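Local coordinates for tryptophan synthase alpha chain (Campylobacter jejuni, PDB 3THA), which probably carries out the aldol cleavage of indoleglycerol phosphate to indole and glyceraldehyde 3-phosphate, the alpha-subunit share of the last step of tryptophan biosynthesis, at residues Leu91-Tyr96 / Leu115-Leu120; Leu47-Ser52 / Tyr97-Ser102; Leu170-Gly175 / Ala185-Lys190. One frame throughout, in Å; residues are numbered along the deposited sequence.

Interaction 1. Residues Leu91-Tyr96 / Leu115-Leu120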
ATOM      1  N   LEU B  91      17.636   2.074 -13.383  1.00 55.20           N
ATOM      2  CA  LEU B  91      16.253   1.643 -13.327  1.00 53.92           C
ATOM      3  C   LEU B  91      16.029   0.585 -12.224  1.00 54.28           C
ATOM      4  O   LEU B  91      16.720  -0.436 -12.162  1.00 54.46           O
ATOM      5  CB  LEU B  91      15.829   1.127 -14.698  1.00 53.34           C
ATOM      6  CG  LEU B  91      15.960   2.160 -15.832  1.00 53.10           C
ATOM      7  CD1 LEU B  91      15.591   1.562 -17.175  1.00 49.87           C
ATOM      8  CD2 LEU B  91      15.114   3.442 -15.540  1.00 50.22           C
ATOM      9  N   VAL B  92      15.075   0.868 -11.344  1.00 54.15           N
ATOM     10  CA  VAL B  92      14.777   0.037 -10.196  1.00 53.45           C
ATOM     11  C   VAL B  92      13.261  -0.265 -10.170  1.00 52.61           C
ATOM     12  O   VAL B  92      12.439   0.654 -10.171  1.00 52.60           O
ATOM     13  CB  VAL B  92      15.193   0.759  -8.876  1.00 53.92           C
ATOM     14  CG1 VAL B  92      14.617   0.055  -7.648  1.00 52.10           C
ATOM     15  CG2 VAL B  92      16.707   0.781  -8.760  1.00 54.27           C
ATOM     16  N   PHE B  93      12.894  -1.547 -10.178  1.00 51.15           N
ATOM     17  CA  PHE B  93      11.512  -1.909  -9.964  1.00 49.97           C
ATOM     18  C   PHE B  93      11.100  -1.683  -8.530  1.00 50.01           C
ATOM     19  O   PHE B  93      11.841  -1.967  -7.596  1.00 51.23           O
ATOM     20  CB  PHE B  93      11.251  -3.356 -10.322  1.00 49.97           C
ATOM     21  CG  PHE B  93      10.940  -3.573 -11.756  1.00 49.99           C
ATOM     22  CD1 PHE B  93      10.119  -2.689 -12.449  1.00 50.12           C
ATOM     23  CD2 PHE B  93      11.449  -4.670 -12.416  1.00 54.23           C
ATOM     24  CE1 PHE B  93       9.821  -2.888 -13.787  1.00 49.96           C
ATOM     25  CE2 PHE B  93      11.176  -4.879 -13.779  1.00 55.04           C
ATOM     26  CZ  PHE B  93      10.357  -3.997 -14.451  1.00 54.57           C
HETATM   27  N   MSE B  94       9.906  -1.156  -8.353  1.00 49.75           N
HETATM   28  CA  MSE B  94       9.240  -1.210  -7.083  1.00 49.70           C
HETATM   29  C   MSE B  94       7.885  -1.806  -7.420  1.00 49.35           C
HETATM   30  O   MSE B  94       7.078  -1.172  -8.046  1.00 50.25           O
HETATM   31  CB  MSE B  94       9.155   0.175  -6.469  1.00 50.34           C
HETATM   32  CG  MSE B  94       8.312   0.307  -5.257  1.00 53.85           C
HETATM   33 SE   MSE B  94       9.062   1.831  -4.294  0.65 66.17          SE
HETATM   34  CE  MSE B  94       7.731   2.096  -2.984  1.00 54.18           C
ATOM     35  N   VAL B  95       7.685  -3.064  -7.054  1.00 48.82           N
ATOM     36  CA  VAL B  95       6.445  -3.785  -7.284  1.00 48.58           C
ATOM     37  C   VAL B  95       6.096  -4.575  -6.029  1.00 48.13           C
ATOM     38  O   VAL B  95       6.952  -4.897  -5.239  1.00 47.91           O
ATOM     39  CB  VAL B  95       6.600  -4.827  -8.461  1.00 48.75           C
ATOM     40  CG1 VAL B  95       6.765  -4.132  -9.791  1.00 48.92           C
ATOM     41  CG2 VAL B  95       7.764  -5.746  -8.222  1.00 47.71           C
ATOM     42  N   TYR B  96       4.832  -4.905  -5.872  1.00 48.58           N
ATOM     43  CA  TYR B  96       4.449  -5.857  -4.865  1.00 50.20           C
ATOM     44  C   TYR B  96       4.780  -7.235  -5.337  1.00 50.52           C
ATOM     45  O   TYR B  96       4.900  -7.468  -6.549  1.00 50.71           O
ATOM     46  CB  TYR B  96       2.990  -5.782  -4.648  1.00 51.23           C
ATOM     47  CG  TYR B  96       2.578  -4.558  -3.917  1.00 54.77           C
ATOM     48  CD1 TYR B  96       2.732  -4.492  -2.561  1.00 55.17           C
ATOM     49  CD2 TYR B  96       2.031  -3.458  -4.583  1.00 58.56           C
ATOM     50  CE1 TYR B  96       2.329  -3.419  -1.862  1.00 58.95           C
ATOM     51  CE2 TYR B  96       1.626  -2.345  -3.870  1.00 61.98           C
ATOM     52  CZ  TYR B  96       1.776  -2.351  -2.492  1.00 61.66           C
ATOM     53  OH  TYR B  96       1.393  -1.299  -1.686  1.00 65.60           O
ATOM     54  N   LEU B 115      16.905  -6.450 -19.078  1.00 65.83           N
ATOM     55  CA  LEU B 115      16.381  -5.165 -19.498  1.00 65.41           C
ATOM     56  C   LEU B 115      16.965  -3.985 -18.755  1.00 65.08           C
ATOM     57  O   LEU B 115      16.320  -2.934 -18.703  1.00 65.01           O
ATOM     58  CB  LEU B 115      14.841  -5.150 -19.419  1.00 63.79           C
ATOM     59  CG  LEU B 115      14.350  -6.032 -20.587  1.00 64.85           C
ATOM     60  CD1 LEU B 115      12.924  -6.396 -20.430  1.00 63.47           C
ATOM     61  CD2 LEU B 115      14.627  -5.443 -22.017  1.00 63.55           C
ATOM     62  N   GLY B 116      18.143  -4.169 -18.158  1.00 65.08           N
ATOM     63  CA  GLY B 116      18.850  -3.094 -17.444  1.00 64.94           C
ATOM     64  C   GLY B 116      18.320  -2.645 -16.076  1.00 63.08           C
ATOM     65  O   GLY B 116      18.786  -1.631 -15.501  1.00 63.64           O
ATOM     66  N   ILE B 117      17.331  -3.352 -15.553  1.00 60.82           N
ATOM     67  CA  ILE B 117      16.915  -3.144 -14.175  1.00 59.36           C
ATOM     68  C   ILE B 117      18.029  -3.665 -13.248  1.00 60.00           C
ATOM     69  O   ILE B 117      18.551  -4.780 -13.437  1.00 60.34           O
ATOM     70  CB  ILE B 117      15.596  -3.875 -13.876  1.00 57.86           C
ATOM     71  CG1 ILE B 117      14.507  -3.474 -14.900  1.00 58.47           C
ATOM     72  CG2 ILE B 117      15.212  -3.720 -12.377  1.00 57.33           C
ATOM     73  CD1 ILE B 117      13.743  -2.141 -14.651  1.00 54.76           C
ATOM     74  N   CYS B 118      18.384  -2.862 -12.247  1.00 60.09           N
ATOM     75  CA  CYS B 118      19.545  -3.156 -11.408  1.00 60.82           C
ATOM     76  C   CYS B 118      19.149  -3.475  -9.978  1.00 59.44           C
ATOM     77  O   CYS B 118      20.001  -3.898  -9.201  1.00 60.65           O
ATOM     78  CB  CYS B 118      20.524  -1.967 -11.429  1.00 61.82           C
ATOM     79  SG  CYS B 118      19.905  -0.557 -10.478  1.00 64.64           S
ATOM     80  N   ALA B 119      17.874  -3.255  -9.614  1.00 57.41           N
ATOM     81  CA  ALA B 119      17.395  -3.510  -8.238  1.00 55.52           C
ATOM     82  C   ALA B 119      15.882  -3.602  -8.118  1.00 54.89           C
ATOM     83  O   ALA B 119      15.153  -2.987  -8.902  1.00 55.50           O
ATOM     84  CB  ALA B 119      17.891  -2.440  -7.314  1.00 55.15           C
ATOM     85  N   LEU B 120      15.407  -4.306  -7.090  1.00 53.81           N
ATOM     86  CA  LEU B 120      13.990  -4.406  -6.815  1.00 52.45           C
ATOM     87  C   LEU B 120      13.751  -3.925  -5.423  1.00 52.28           C
ATOM     88  O   LEU B 120      14.515  -4.248  -4.529  1.00 53.55           O
ATOM     89  CB  LEU B 120      13.538  -5.858  -6.847  1.00 53.18           C
ATOM     90  CG  LEU B 120      14.000  -6.777  -7.982  1.00 55.62           C
ATOM     91  CD1 LEU B 120      13.583  -8.209  -7.665  1.00 58.88           C
ATOM     92  CD2 LEU B 120      13.377  -6.354  -9.304  1.00 57.93           C
TER
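Leu91, Val92 and Phe93 run alongside Ile117-Leu120 as two neighbouring parallel strands of the TIM barrel, a good example of how such a wall is built from backbone bonds and two faces of side chains. Hydrogen bonding is led by Cys118 N, which donates to Leu91 O at 2.9 Å with an N-H...O angle of 166°. The next rung, from Phe93 N to Ala119 O, is weak because it is strongly bent. CA-H...O contacts supplement these bonds: Ile117 CA approaches Leu91 O, already taken by Cys118, at 3.4 Å, and Leu120 CA lies 3.3 Å from Phe93 O.

Apolar packing falls on both faces of the sheet. Val92 and Ala119 share the face toward the barrel interior, where Val92 CG2 rests 3.7 Å from Ala119 CB and the Val92 side chain comes close to that of Glu46, a predicted catalytic proton acceptor. Cys118 SG, whose side chain packs on Val5 and Phe7, touches Val92 CG2 as well. The other face looks toward the surrounding helices, with Phe93 reaching Phe79 and Leu82 of helix 75-83 and Ala112 of helix 105-114. Here Leu120 CD2 sits at the edge of the Phe93 ring, near its plane, and is 3.8 Å from Phe93 CB.

The helix before the second strand ends in a Schellman motif, in which Gly116, with positive phi, is the C-prime residue and Ile117 N bonds back to Ala112 O. The chain thus turns directly into the strand, bringing Ile117 beside the aromatic ring. Its second torsion, chi2 -82°, folds the end of the side chain over that ring in a CH-pi contact: Ile117 CD1 stands 3.8 Å from the Phe93 ring centroid, only 11° off the normal.

Interaction 2. Residues Leu47-Ser52 / Tyr97-Ser102; sequences LGVAYS and YNLIFS
Tyr51 lies along helix 97-103 and meets it with three successive parts of its side chain, an example of one aromatic residue meeting a helix with its whole length. Its CG is anti to the backbone N (chi1 170°), which carries the ring along the helix past Asn98 and Leu99 as far as Ser102. At the root, Tyr51 CB packs 3.6 Å from Leu99 CG. Farther out, Asn98 OD1 approaches the ring edge near its plane, 3.6 Å from Tyr51 CD1, with the amide turned 54° against the ring. At the far end Ser102 approaches obliquely, its OG 3.7 Å from Tyr51 CE2.

In Asn98, CG is lodged between its backbone N and carbonyl carbon (chi1 59°). This turns the amide back toward the loop, where a water joins the two segments: it accepts from Tyr51 N at 3.0 Å and donates to Asn98 OD1, also at 3.0 Å. At the other end of the amide, ND2 donates to the backbone O of Glu124 of the second subunit. Both ends are thus engaged, which should hold the amide in this orientation, and a polar group in a buried position is met by a water bound to the loop and by the neighbouring chain.

Leu99 supplies the apolar half. Its CD1 branch reaches between Tyr51 CB and Val49, 3.8 Å from Val49 CB, and the Val49 and Leu99 side chains cross at about a right angle.

The loop here leaves strand 44-48 and leads on toward the predicted catalytic Asp57. Around the contact, Leu99 also packs on Phe108 of helix 105-114 and Ile75 of helix 75-83, Val49 leans on Val78 of that second helix, and Ala50 faces away to Ala65 and Leu69 of helix 60-70.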
ATOM      1  N   LEU B  47      10.441   2.294 -10.714  1.00 51.69           N
ATOM      2  CA  LEU B  47       9.376   2.085 -11.656  1.00 53.27           C
ATOM      3  C   LEU B  47       8.303   1.252 -10.970  1.00 54.34           C
ATOM      4  O   LEU B  47       8.478   0.038 -10.794  1.00 52.38           O
ATOM      5  CB  LEU B  47       9.896   1.348 -12.896  1.00 53.33           C
ATOM      6  CG  LEU B  47      11.089   1.864 -13.709  1.00 54.28           C
ATOM      7  CD1 LEU B  47      11.383   0.890 -14.848  1.00 52.24           C
ATOM      8  CD2 LEU B  47      10.759   3.203 -14.267  1.00 54.16           C
ATOM      9  N   GLY B  48       7.217   1.914 -10.561  1.00 55.78           N
ATOM     10  CA  GLY B  48       6.097   1.216 -10.000  1.00 58.48           C
ATOM     11  C   GLY B  48       5.330   0.548 -11.110  1.00 61.42           C
ATOM     12  O   GLY B  48       4.980   1.200 -12.109  1.00 62.58           O
ATOM     13  N   VAL B  49       5.059  -0.746 -10.991  1.00 62.83           N
ATOM     14  CA  VAL B  49       4.100  -1.289 -11.930  1.00 65.62           C
ATOM     15  C   VAL B  49       2.761  -1.395 -11.210  1.00 68.68           C
ATOM     16  O   VAL B  49       2.632  -0.904 -10.053  1.00 70.04           O
ATOM     17  CB  VAL B  49       4.548  -2.576 -12.609  1.00 65.41           C
ATOM     18  CG1 VAL B  49       3.612  -2.905 -13.774  1.00 65.41           C
ATOM     19  CG2 VAL B  49       5.994  -2.430 -13.152  1.00 65.08           C
ATOM     20  N   ALA B  50       1.743  -1.921 -11.908  1.00 70.34           N
ATOM     21  CA  ALA B  50       0.473  -2.334 -11.253  1.00 71.67           C
ATOM     22  C   ALA B  50       0.082  -3.781 -11.701  1.00 71.70           C
ATOM     23  O   ALA B  50       0.134  -4.073 -12.887  1.00 70.93           O
ATOM     24  CB  ALA B  50      -0.625  -1.324 -11.555  1.00 72.68           C
ATOM     25  N   TYR B  51      -0.222  -4.693 -10.764  1.00 72.47           N
ATOM     26  CA  TYR B  51      -0.672  -6.062 -11.151  1.00 73.55           C
ATOM     27  C   TYR B  51      -2.124  -6.303 -10.763  1.00 74.82           C
ATOM     28  O   TYR B  51      -2.937  -6.652 -11.622  1.00 75.53           O
ATOM     29  CB  TYR B  51       0.236  -7.201 -10.616  1.00 73.36           C
ATOM     30  CG  TYR B  51      -0.364  -8.599 -10.805  1.00 75.21           C
ATOM     31  CD1 TYR B  51      -0.790  -9.336  -9.710  1.00 76.13           C
ATOM     32  CD2 TYR B  51      -0.559  -9.150 -12.091  1.00 77.99           C
ATOM     33  CE1 TYR B  51      -1.364 -10.606  -9.846  1.00 79.20           C
ATOM     34  CE2 TYR B  51      -1.147 -10.426 -12.250  1.00 80.78           C
ATOM     35  CZ  TYR B  51      -1.542 -11.152 -11.109  1.00 81.88           C
ATOM     36  OH  TYR B  51      -2.123 -12.410 -11.198  1.00 84.35           O
ATOM     37  N   SER B  52      -2.408  -6.147  -9.466  1.00 75.10           N
ATOM     38  CA  SER B  52      -3.774  -6.175  -8.948  0.50 76.87           C
ATOM     39  C   SER B  52      -4.147  -4.785  -8.441  1.00 77.18           C
ATOM     40  O   SER B  52      -3.338  -4.104  -7.797  1.00 75.68           O
ATOM     41  CB  SER B  52      -3.922  -7.215  -7.826  0.50 77.46           C
ATOM     42  OG  SER B  52      -4.114  -8.525  -8.343  0.50 78.54           O
ATOM     43  N   TYR B  97       4.977  -8.120  -4.374  1.00 51.16           N
ATOM     44  CA  TYR B  97       5.382  -9.491  -4.609  1.00 52.98           C
ATOM     45  C   TYR B  97       4.387 -10.278  -5.457  1.00 54.37           C
ATOM     46  O   TYR B  97       4.787 -11.202  -6.176  1.00 55.79           O
ATOM     47  CB  TYR B  97       5.626 -10.205  -3.281  1.00 52.35           C
ATOM     48  CG  TYR B  97       6.393 -11.509  -3.415  1.00 55.80           C
ATOM     49  CD1 TYR B  97       7.779 -11.519  -3.524  1.00 56.60           C
ATOM     50  CD2 TYR B  97       5.732 -12.733  -3.400  1.00 59.95           C
ATOM     51  CE1 TYR B  97       8.489 -12.711  -3.633  1.00 58.76           C
ATOM     52  CE2 TYR B  97       6.427 -13.922  -3.488  1.00 62.56           C
ATOM     53  CZ  TYR B  97       7.808 -13.905  -3.621  1.00 62.56           C
ATOM     54  OH  TYR B  97       8.505 -15.094  -3.716  1.00 65.29           O
ATOM     55  N   ASN B  98       3.107  -9.911  -5.387  1.00 55.48           N
ATOM     56  CA  ASN B  98       2.082 -10.608  -6.130  1.00 56.83           C
ATOM     57  C   ASN B  98       2.352 -10.570  -7.634  1.00 57.81           C
ATOM     58  O   ASN B  98       2.032 -11.513  -8.345  1.00 60.07           O
ATOM     59  CB  ASN B  98       0.685 -10.085  -5.807  1.00 57.13           C
ATOM     60  CG  ASN B  98       0.502  -8.571  -6.109  1.00 55.65           C
ATOM     61  OD1 ASN B  98       1.148  -7.980  -6.985  1.00 54.08           O
ATOM     62  ND2 ASN B  98      -0.392  -7.957  -5.375  1.00 54.95           N
ATOM     63  N   LEU B  99       2.920  -9.473  -8.123  1.00 57.12           N
ATOM     64  CA  LEU B  99       3.252  -9.360  -9.508  1.00 57.07           C
ATOM     65  C   LEU B  99       4.346 -10.394  -9.844  1.00 57.96           C
ATOM     66  O   LEU B  99       4.309 -11.055 -10.903  1.00 59.03           O
ATOM     67  CB  LEU B  99       3.747  -7.951  -9.793  1.00 56.18           C
ATOM     68  CG  LEU B  99       3.793  -7.582 -11.278  1.00 56.88           C
ATOM     69  CD1 LEU B  99       3.770  -6.094 -11.454  1.00 59.64           C
ATOM     70  CD2 LEU B  99       4.998  -8.110 -11.935  1.00 57.28           C
ATOM     71  N   ILE B 100       5.319 -10.516  -8.940  1.00 57.51           N
ATOM     72  CA  ILE B 100       6.504 -11.339  -9.150  1.00 57.23           C
ATOM     73  C   ILE B 100       6.102 -12.804  -9.101  1.00 58.79           C
ATOM     74  O   ILE B 100       6.301 -13.535 -10.070  1.00 60.26           O
ATOM     75  CB  ILE B 100       7.635 -10.980  -8.143  1.00 56.71           C
ATOM     76  CG1 ILE B 100       8.053  -9.497  -8.321  1.00 55.39           C
ATOM     77  CG2 ILE B 100       8.838 -11.943  -8.263  1.00 55.82           C
ATOM     78  CD1 ILE B 100       9.336  -9.079  -7.576  1.00 52.58           C
ATOM     79  N   PHE B 101       5.507 -13.216  -7.991  1.00 58.38           N
ATOM     80  CA  PHE B 101       4.893 -14.529  -7.877  1.00 59.76           C
ATOM     81  C   PHE B 101       4.130 -15.068  -9.097  1.00 60.52           C
ATOM     82  O   PHE B 101       4.298 -16.228  -9.475  1.00 61.52           O
ATOM     83  CB  PHE B 101       3.959 -14.540  -6.680  1.00 60.83           C
ATOM     84  CG  PHE B 101       3.491 -15.902  -6.297  1.00 62.69           C
ATOM     85  CD1 PHE B 101       2.343 -16.448  -6.890  1.00 64.90           C
ATOM     86  CD2 PHE B 101       4.195 -16.639  -5.346  1.00 64.53           C
ATOM     87  CE1 PHE B 101       1.908 -17.726  -6.548  1.00 68.97           C
ATOM     88  CE2 PHE B 101       3.770 -17.908  -4.966  1.00 67.69           C
ATOM     89  CZ  PHE B 101       2.617 -18.465  -5.575  1.00 68.40           C
ATOM     90  N   SER B 102       3.276 -14.235  -9.663  1.00 60.56           N
ATOM     91  CA  SER B 102       2.461 -14.542 -10.849  1.00 62.50           C
ATOM     92  C   SER B 102       3.282 -14.796 -12.121  1.00 62.54           C
ATOM     93  O   SER B 102       2.978 -15.694 -12.916  1.00 64.35           O
ATOM     94  CB  SER B 102       1.514 -13.361 -11.127  1.00 62.21           C
ATOM     95  OG  SER B 102       1.249 -13.226 -12.522  1.00 64.60           O
TER
HETATM   96  O   HOH W   1       0.577  -5.182  -7.938  1.00 53.00           O

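Interaction 3. Residues Leu170-Gly175 / Ala185-Lys190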
ATOM      1  N   LEU B 170      16.293   4.068   3.914  1.00 57.99           N
ATOM      2  CA  LEU B 170      15.877   4.636   5.188  1.00 60.22           C
ATOM      3  C   LEU B 170      14.530   5.391   5.116  1.00 62.02           C
ATOM      4  O   LEU B 170      14.471   6.522   4.634  1.00 64.03           O
ATOM      5  CB  LEU B 170      16.950   5.568   5.751  1.00 60.45           C
ATOM      6  CG  LEU B 170      16.588   6.080   7.154  1.00 62.50           C
ATOM      7  CD1 LEU B 170      16.118   4.941   8.133  1.00 60.84           C
ATOM      8  CD2 LEU B 170      17.704   6.855   7.774  1.00 62.95           C
ATOM      9  N   LEU B 171      13.461   4.782   5.616  1.00 62.81           N
ATOM     10  CA  LEU B 171      12.199   5.486   5.715  1.00 64.84           C
ATOM     11  C   LEU B 171      12.364   6.598   6.723  1.00 68.28           C
ATOM     12  O   LEU B 171      13.218   6.533   7.612  1.00 69.19           O
ATOM     13  CB  LEU B 171      11.056   4.550   6.109  1.00 64.15           C
ATOM     14  CG  LEU B 171      10.907   3.372   5.150  1.00 62.91           C
ATOM     15  CD1 LEU B 171       9.867   2.405   5.620  1.00 63.53           C
ATOM     16  CD2 LEU B 171      10.568   3.853   3.776  1.00 62.92           C
ATOM     17  N   ALA B 172      11.583   7.649   6.546  1.00 70.34           N
ATOM     18  CA  ALA B 172      11.622   8.763   7.439  1.00 73.93           C
ATOM     19  C   ALA B 172      10.351   8.626   8.258  1.00 76.41           C
ATOM     20  O   ALA B 172       9.395   7.964   7.829  1.00 75.70           O
ATOM     21  CB  ALA B 172      11.651  10.045   6.647  1.00 75.02           C
ATOM     22  N   SER B 173      10.366   9.173   9.462  1.00 80.15           N
ATOM     23  CA  SER B 173       9.223   9.082  10.340  1.00 83.34           C
ATOM     24  C   SER B 173       8.552  10.417  10.353  1.00 86.86           C
ATOM     25  O   SER B 173       9.181  11.442  10.050  1.00 88.80           O
ATOM     26  CB  SER B 173       9.656   8.775  11.756  1.00 83.98           C
ATOM     27  OG  SER B 173      10.390   7.583  11.781  1.00 84.29           O
ATOM     28  N   ILE B 174       7.275  10.423  10.706  1.00 88.94           N
ATOM     29  CA  ILE B 174       6.564  11.684  10.851  1.00 92.01           C
ATOM     30  C   ILE B 174       6.069  11.817  12.271  1.00 94.38           C
ATOM     31  O   ILE B 174       5.685  12.908  12.683  1.00 97.24           O
ATOM     32  CB  ILE B 174       5.379  11.817   9.864  1.00 91.76           C
ATOM     33  CG1 ILE B 174       4.630  10.482   9.715  1.00 90.48           C
ATOM     34  CG2 ILE B 174       5.877  12.297   8.518  1.00 91.69           C
ATOM     35  CD1 ILE B 174       3.683  10.093  10.888  1.00 91.11           C
ATOM     36  N   GLY B 175       6.088  10.711  13.013  1.00 93.80           N
ATOM     37  CA  GLY B 175       5.316  10.645  14.253  1.00 96.90           C
ATOM     38  C   GLY B 175       5.966  10.144  15.529  1.00 97.61           C
ATOM     39  O   GLY B 175       5.266   9.819  16.497  1.00 98.62           O
ATOM     40  N   ALA B 185      17.283  15.742  13.045  1.00 89.64           N
ATOM     41  CA  ALA B 185      18.434  15.205  13.830  1.00 87.99           C
ATOM     42  C   ALA B 185      18.359  13.705  14.213  1.00 84.30           C
ATOM     43  O   ALA B 185      19.369  12.991  14.210  1.00 82.28           O
ATOM     44  CB  ALA B 185      18.697  16.068  15.072  1.00 91.33           C
ATOM     45  N   ILE B 186      17.162  13.226  14.529  1.00 82.43           N
ATOM     46  CA  ILE B 186      16.963  11.806  14.754  1.00 79.85           C
ATOM     47  C   ILE B 186      17.467  10.977  13.573  1.00 77.34           C
ATOM     48  O   ILE B 186      18.132   9.939  13.764  1.00 76.39           O
ATOM     49  CB  ILE B 186      15.497  11.492  14.990  1.00 79.48           C
ATOM     50  CG1 ILE B 186      14.994  12.296  16.189  1.00 83.28           C
ATOM     51  CG2 ILE B 186      15.310  10.002  15.189  1.00 76.45           C
ATOM     52  CD1 ILE B 186      13.556  12.051  16.569  1.00 84.41           C
ATOM     53  N   LEU B 187      17.157  11.453  12.367  1.00 75.93           N
ATOM     54  CA  LEU B 187      17.513  10.773  11.126  1.00 73.92           C
ATOM     55  C   LEU B 187      19.013  10.699  10.934  1.00 74.18           C
ATOM     56  O   LEU B 187      19.554   9.643  10.587  1.00 73.12           O
ATOM     57  CB  LEU B 187      16.884  11.480   9.901  1.00 73.23           C
ATOM     58  CG  LEU B 187      15.461  11.072   9.528  1.00 71.19           C
ATOM     59  CD1 LEU B 187      14.749  12.253   8.894  1.00 75.35           C
ATOM     60  CD2 LEU B 187      15.454   9.862   8.594  1.00 67.07           C
ATOM     61  N   GLN B 188      19.680  11.824  11.135  1.00 75.59           N
ATOM     62  CA  GLN B 188      21.126  11.840  11.116  1.00 76.66           C
ATOM     63  C   GLN B 188      21.734  10.872  12.137  1.00 76.35           C
ATOM     64  O   GLN B 188      22.834  10.337  11.900  1.00 76.29           O
ATOM     65  CB  GLN B 188      21.643  13.256  11.330  1.00 79.65           C
ATOM     66  CG  GLN B 188      21.763  14.065  10.041  1.00 80.85           C
ATOM     67  CD  GLN B 188      22.198  15.497  10.285  1.00 84.63           C
ATOM     68  OE1 GLN B 188      21.706  16.171  11.194  1.00 88.97           O
ATOM     69  NE2 GLN B 188      23.118  15.972   9.469  1.00 84.43           N
ATOM     70  N   ASP B 189      21.020  10.638  13.249  1.00 76.09           N
ATOM     71  CA  ASP B 189      21.425   9.589  14.201  1.00 75.35           C
ATOM     72  C   ASP B 189      21.286   8.228  13.590  1.00 72.20           C
ATOM     73  O   ASP B 189      22.192   7.408  13.699  1.00 71.65           O
ATOM     74  CB  ASP B 189      20.607   9.612  15.489  1.00 76.88           C
ATOM     75  CG  ASP B 189      21.299  10.370  16.606  1.00 79.87           C
ATOM     76  OD1 ASP B 189      21.754  11.512  16.367  1.00 80.28           O
ATOM     77  OD2 ASP B 189      21.392   9.809  17.724  1.00 81.56           O
ATOM     78  N   LYS B 190      20.155   7.977  12.936  1.00 69.84           N
ATOM     79  CA  LYS B 190      19.943   6.649  12.378  1.00 66.60           C
ATOM     80  C   LYS B 190      20.931   6.342  11.236  1.00 66.10           C
ATOM     81  O   LYS B 190      21.450   5.212  11.127  1.00 65.76           O
ATOM     82  CB  LYS B 190      18.483   6.437  11.973  1.00 64.96           C
ATOM     83  CG  LYS B 190      18.117   4.977  11.777  1.00 61.64           C
ATOM     84  CD  LYS B 190      18.208   4.273  13.145  1.00 62.44           C
ATOM     85  CE  LYS B 190      17.696   2.864  13.076  1.00 58.45           C
ATOM     86  NZ  LYS B 190      17.658   2.271  14.410  1.00 63.95           N
TER
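Leu170 and Leu187 join strand 168-171 to helix 180-195 within a beta-alpha-beta unit of the TIM barrel, whose next strand is 202-205. The case shows a helix packed on its strand by apolar contacts, with no hydrogen bond between the two segments.

The contacts between the segments are apolar. Leu170 points toward the helix, and with CG anti to its own backbone nitrogen (chi1 -175°) it spreads both methyl branches against the helix, one for each partner. CD1 approaches the aliphatic part of Lys190, 4.2 Å from its CG. Leu187, in turn, uses a single branch on the strand side, CD2, which meets Leu170 and lies 4.3 Å from Ala172 CB; Val204 of the next strand and Val150 pack on Leu187 as well.

The polar element belongs to Lys190, whose chain bends at chi2 (66°) and leads its ammonium group away from the leucines. There Lys190 NZ bonds to Thr152 O and forms a salt bridge with Glu193, so the CG end of the chain packs on Leu170 while NZ finds its partners beyond these two segments. Between the two leucines the closest approach is methyl to methyl, Leu170 CD2 to Leu187 CD2 at 3.8 Å.

How the interactions relate
The three contacts sample one closed barrel at different depths. Interactions 1 and 2 are directly joined, their centres 11 Å apart: strands 90-94 and 44-48 are neighbours, Met94 N probably bonds to Leu47 O (3.1 Å), and the chain passes from the strand of interaction 1 into the helix of interaction 2 by way of Val95 and Tyr96. Interaction 3 lies on the opposite side of the chain's centre from interaction 2, 29 Å away between centres, and 25 Å from interaction 1, touching neither. Measured between side chains, Glu46, a predicted proton acceptor, is about 4 Å from Val92, 9 Å from Leu171 and 10 Å from Val49; of these, only Val92 of interaction 1 comes near it. Segments of all three also meet the second subunit.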